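Local coordinates for tudor domain-containing protein 1 (PDB 5M9N), which probably helps silence transposable elements in the germline through the piRNA pathway, and binds arginine-methylated peptides through its Tudor domains, at residues D49-Q54 with A145-L150; S109-L114 with L126-L131. All blocks are in the same frame, centred on the assembly; numbering follows the deposited sequence.

Contact 1. Residues D49-Q54 with A145-L150; sequences DFFCQQ and AIKCVL
Ile146 N bonds to Cys52 O at 2.7 Å, nearly straight (169° at the hydrogen). It is the shortest backbone bond in an antiparallel pairing of strands 49-54 and 146-150, in the SN-like (staphylococcal nuclease-like) part of this extended Tudor domain. Cys52 N returns a bond to Ile146 O and completes the hydrogen-bonded pair Cys52-Ile146. Phe50 and Cys148 form a second such pair. Its two bonds are unequal: Cys148 N lies 2.9 Å from Phe50 O, and Phe50 N lies 3.3 Å from Cys148 O.

The residues alternate between the two faces of the sheet. On one face Phe51 and Lys147 form the non-hydrogen-bonded pair. Lys147 has two conformers. In one of them CD lies over the Phe51 ring, 3.7 Å above its plane and offset toward the rim, in a CH-pi contact. The side chain of this conformer is bent at chi2 (53°) and chi4 (48°), and its salt bridge to Asp49 is long and doubtful. Ala145 CB meets the same Phe51 ring at CD2.

The other face carries Phe50, Cys52, Ile146 and Cys148. CG of Phe50 lies between its backbone N and carbonyl carbon (chi1 72°), which lays the ring over Cys148 CB. Leu150 N comes to the ring edge. Val191 and Leu193 of strand 189-195 also pack on Phe50, which joins the pair to the next strand. The two cysteines are not disulfide-bonded: Cys52 SG and Cys148 SG lie 3.9 Å apart.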
# COMPACT_ATOMS: atom_id res chain seq x y z
N ASP A 49 -8.09 4.56 -6.81
CA ASP A 49 -6.93 3.69 -6.65
C ASP A 49 -5.90 4.32 -5.71
O ASP A 49 -5.11 5.13 -6.11
CB ASP A 49 -6.34 3.38 -8.06
CG ASP A 49 -5.23 2.40 -8.03
OD1 ASP A 49 -4.88 1.79 -7.00
OD2 ASP A 49 -4.61 2.24 -9.09
N PHE A 50 -6.01 4.01 -4.42
CA PHE A 50 -5.16 4.60 -3.40
C PHE A 50 -5.02 3.65 -2.23
O PHE A 50 -5.70 2.64 -2.21
CB PHE A 50 -5.61 6.01 -3.02
CG PHE A 50 -6.89 6.07 -2.21
CD1 PHE A 50 -8.12 6.13 -2.83
CD2 PHE A 50 -6.84 6.11 -0.83
CE1 PHE A 50 -9.32 6.18 -2.12
CE2 PHE A 50 -8.01 6.16 -0.11
CZ PHE A 50 -9.25 6.23 -0.74
N PHE A 51 -4.13 3.99 -1.28
CA PHE A 51 -3.74 3.10 -0.19
C PHE A 51 -3.69 3.84 1.11
O PHE A 51 -3.13 4.91 1.15
CB PHE A 51 -2.35 2.55 -0.41
CG PHE A 51 -2.29 1.60 -1.56
CD1 PHE A 51 -2.04 2.06 -2.80
CD2 PHE A 51 -2.54 0.30 -1.36
CE1 PHE A 51 -1.98 1.17 -3.89
CE2 PHE A 51 -2.46 -0.62 -2.40
CZ PHE A 51 -2.16 -0.18 -3.66
N CYS A 52 -4.20 3.21 2.15
CA CYS A 52 -4.20 3.82 3.49
C CYS A 52 -3.42 2.85 4.35
O CYS A 52 -3.33 1.65 4.05
CB CYS A 52 -5.65 3.93 4.00
SG CYS A 52 -6.58 5.15 3.08
N GLN A 53 -2.83 3.38 5.42
CA GLN A 53 -2.35 2.57 6.50
C GLN A 53 -3.03 3.04 7.80
O GLN A 53 -3.35 4.20 7.95
CB GLN A 53 -0.84 2.78 6.68
CG GLN A 53 0.05 2.49 5.50
CD GLN A 53 1.45 3.03 5.69
OE1 GLN A 53 1.63 4.19 6.07
NE2 GLN A 53 2.46 2.19 5.48
N GLN A 54 -3.16 2.09 8.72
CA GLN A 54 -3.67 2.31 10.02
C GLN A 54 -2.59 3.03 10.79
O GLN A 54 -1.44 2.61 10.80
CB GLN A 54 -4.02 0.99 10.67
CG GLN A 54 -5.11 0.25 9.93
CD GLN A 54 -5.35 -1.13 10.49
OE1 GLN A 54 -4.50 -1.69 11.18
NE2 GLN A 54 -6.51 -1.70 10.21
N ALA A 145 -0.66 -1.94 3.53
CA ALA A 145 -1.18 -0.94 2.60
C ALA A 145 -2.58 -1.40 2.25
O ALA A 145 -2.75 -2.51 1.74
CB ALA A 145 -0.36 -0.84 1.34
N ILE A 146 -3.58 -0.63 2.65
CA ILE A 146 -4.97 -1.05 2.44
C ILE A 146 -5.44 -0.40 1.15
O ILE A 146 -5.44 0.82 1.05
CB ILE A 146 -5.85 -0.62 3.61
CG1 ILE A 146 -5.43 -1.34 4.90
CG2 ILE A 146 -7.29 -0.98 3.34
CD1 ILE A 146 -5.61 -0.45 6.09
N LYS A 147 -5.84 -1.22 0.16
CA LYS A 147 -6.28 -0.72 -1.13
C LYS A 147 -7.72 -0.23 -1.06
O LYS A 147 -8.61 -0.96 -0.63
CB LYS A 147 -6.16 -1.81 -2.20
CG LYS A 147 -6.62 -1.36 -3.56
CD LYS A 147 -5.93 -0.08 -3.99
CE LYS A 147 -6.65 0.47 -5.21
NZ LYS A 147 -8.15 0.58 -5.21
N CYS A 148 -7.93 1.00 -1.51
CA CYS A 148 -9.14 1.73 -1.34
C CYS A 148 -9.63 2.34 -2.63
O CYS A 148 -8.85 2.71 -3.52
CB CYS A 148 -8.91 2.88 -0.35
SG CYS A 148 -8.53 2.28 1.31
N VAL A 149 -10.96 2.49 -2.69
CA VAL A 149 -11.65 3.26 -3.67
C VAL A 149 -12.58 4.24 -2.91
O VAL A 149 -13.23 3.83 -1.98
CB VAL A 149 -12.59 2.33 -4.43
CG1 VAL A 149 -13.48 3.10 -5.40
CG2 VAL A 149 -11.79 1.24 -5.11
N LEU A 150 -12.60 5.49 -3.32
CA LEU A 150 -13.32 6.53 -2.64
C LEU A 150 -14.82 6.40 -2.96
O LEU A 150 -15.18 6.46 -4.12
CB LEU A 150 -12.78 7.91 -3.04
CG LEU A 150 -13.32 8.99 -2.09
CD1 LEU A 150 -12.69 8.89 -0.70
CD2 LEU A 150 -13.12 10.39 -2.61

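Contact 2. Residues S109-L114 with L126-L131; sequences SEESVL and LSLMRL
Strands 112-117 and 123-127 form a beta hairpin of the Tudor barrel, and this contact lies at its open end. Val113 and Leu126 are an antiparallel hydrogen-bonded pair: Val113 N gives to Leu126 O at 2.8 Å, and Leu126 N gives back to Val113 O at 3.0 Å. Ser112 and Ser127 follow as a non-hydrogen-bonded pair. Beyond them Leu128 N bonds to Glu111 O at 2.9 Å, close to straight at 168°. There the second segment leaves the strand for a short 3-10 turn at 128-130. Ser127 OG accepts from Met129 N in an ST turn at its start.

Ser109 makes a second ST turn on the other segment, its OG accepting from Glu111 N. The hydroxyls of Ser109 and Ser112 are also hydrogen-bonded to each other.

Leu128 and Val113 carry most of the contact. The two methyls of Leu128 part: CD1 lies beside Glu111 OE1 and Glu110 O, and CD2 meets Val113 CG2 at 3.5 Å. Tyr107 and Tyr82 also touch Leu128. Val113 has a chi1 of 180°, which leaves CG2 to face the leucines, and Leu131 CD1 lies 3.9 Å from Val113 CG2.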
# COMPACT_ATOMS: atom_id res chain seq x y z
N SER A 109 12.85 -6.80 -17.45
CA SER A 109 13.83 -7.36 -18.39
C SER A 109 14.20 -8.72 -17.81
O SER A 109 13.61 -9.20 -16.83
CB SER A 109 15.08 -6.43 -18.45
OG SER A 109 15.69 -6.29 -17.14
N GLU A 110 15.26 -9.30 -18.33
CA GLU A 110 15.76 -10.54 -17.78
C GLU A 110 16.32 -10.36 -16.41
O GLU A 110 16.35 -11.33 -15.69
CB GLU A 110 16.84 -11.16 -18.68
CG GLU A 110 16.34 -11.45 -20.09
CD GLU A 110 15.51 -12.71 -20.20
OE1 GLU A 110 15.09 -13.27 -19.18
OE2 GLU A 110 15.32 -13.20 -21.35
N GLU A 111 16.83 -9.18 -16.09
CA GLU A 111 17.49 -8.91 -14.81
C GLU A 111 16.82 -7.84 -13.89
O GLU A 111 17.42 -7.43 -12.92
CB GLU A 111 18.95 -8.52 -15.11
CG GLU A 111 19.68 -9.50 -16.11
CD GLU A 111 19.82 -10.95 -15.59
OE1 GLU A 111 19.65 -11.20 -14.36
OE2 GLU A 111 20.13 -11.88 -16.42
N SER A 112 15.56 -7.49 -14.13
CA SER A 112 14.89 -6.41 -13.41
C SER A 112 13.41 -6.73 -13.28
O SER A 112 12.86 -7.44 -14.12
CB SER A 112 15.15 -5.04 -14.09
OG SER A 112 14.54 -4.95 -15.35
N VAL A 113 12.80 -6.31 -12.17
CA VAL A 113 11.41 -6.69 -11.87
C VAL A 113 10.60 -5.48 -11.41
O VAL A 113 11.12 -4.68 -10.63
CB VAL A 113 11.42 -7.76 -10.79
CG1 VAL A 113 10.04 -8.22 -10.40
CG2 VAL A 113 12.18 -8.97 -11.23
N LEU A 114 9.34 -5.39 -11.83
CA LEU A 114 8.39 -4.40 -11.30
C LEU A 114 7.86 -4.96 -9.98
O LEU A 114 7.40 -6.09 -9.97
CB LEU A 114 7.27 -4.17 -12.28
CG LEU A 114 6.18 -3.23 -11.83
CD1 LEU A 114 6.72 -1.83 -11.66
CD2 LEU A 114 5.04 -3.27 -12.82
N LEU A 126 13.28 -2.74 -10.08
CA LEU A 126 14.51 -3.01 -9.39
C LEU A 126 15.31 -4.11 -10.10
O LEU A 126 14.75 -5.10 -10.54
CB LEU A 126 14.24 -3.48 -7.98
CG LEU A 126 13.61 -2.45 -7.04
CD1 LEU A 126 13.45 -3.06 -5.66
CD2 LEU A 126 14.49 -1.22 -6.95
N SER A 127 16.62 -3.89 -10.13
CA SER A 127 17.57 -4.94 -10.33
C SER A 127 17.28 -6.16 -9.44
O SER A 127 16.98 -6.01 -8.24
CB SER A 127 18.95 -4.38 -9.98
OG SER A 127 19.93 -5.40 -10.11
N LEU A 128 17.42 -7.37 -9.98
CA LEU A 128 17.39 -8.61 -9.17
C LEU A 128 18.36 -8.63 -7.98
O LEU A 128 18.10 -9.32 -6.98
CB LEU A 128 17.61 -9.85 -10.06
CG LEU A 128 16.56 -10.19 -11.11
CD1 LEU A 128 17.00 -11.41 -11.91
CD2 LEU A 128 15.25 -10.52 -10.51
N MET A 129 19.44 -7.85 -8.07
CA MET A 129 20.37 -7.75 -6.97
C MET A 129 19.69 -7.10 -5.74
O MET A 129 20.15 -7.30 -4.64
CB MET A 129 21.60 -6.93 -7.37
CG MET A 129 22.34 -7.39 -8.62
SD MET A 129 23.36 -8.80 -8.19
CE MET A 129 23.91 -9.35 -9.83
N ARG A 130 18.56 -6.39 -5.92
CA ARG A 130 17.86 -5.70 -4.80
C ARG A 130 16.69 -6.55 -4.31
O ARG A 130 15.92 -6.10 -3.46
CB ARG A 130 17.49 -4.23 -5.19
CG ARG A 130 18.76 -3.39 -5.30
CD ARG A 130 18.70 -1.97 -5.87
NE ARG A 130 18.18 -1.14 -4.87
CZ ARG A 130 18.75 -0.12 -4.24
NH1 ARG A 130 19.93 0.43 -4.55
NH2 ARG A 130 18.06 0.37 -3.28
N LEU A 131 16.57 -7.80 -4.79
CA LEU A 131 15.56 -8.72 -4.23
C LEU A 131 16.26 -9.84 -3.46
O LEU A 131 17.34 -10.19 -3.85
CB LEU A 131 14.65 -9.29 -5.28
CG LEU A 131 14.10 -8.31 -6.33
CD1 LEU A 131 13.44 -9.07 -7.49
CD2 LEU A 131 13.15 -7.34 -5.68

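Overall arrangement
The two contacts belong to different lobes of one extended Tudor domain. Contact 1 lies in the mixed sheet of the SN-like lobe, its centre about 6 Å from the centre of the chain. Contact 2 lies in the five-stranded antiparallel Tudor sheet, its centre about 20 Å from the centre of the chain. The centres of the two contacts are 26 Å apart, and their nearest atoms about 12 Å, so they do not touch. Contact 2 falls within the loop of chain that contact 1 closes: strand 49-54 comes first, and strand 146-150 returns to the mixed sheet. The Tudor barrel is thus inserted between the two strands that contact 1 pairs, with helix 58-73 on the way in.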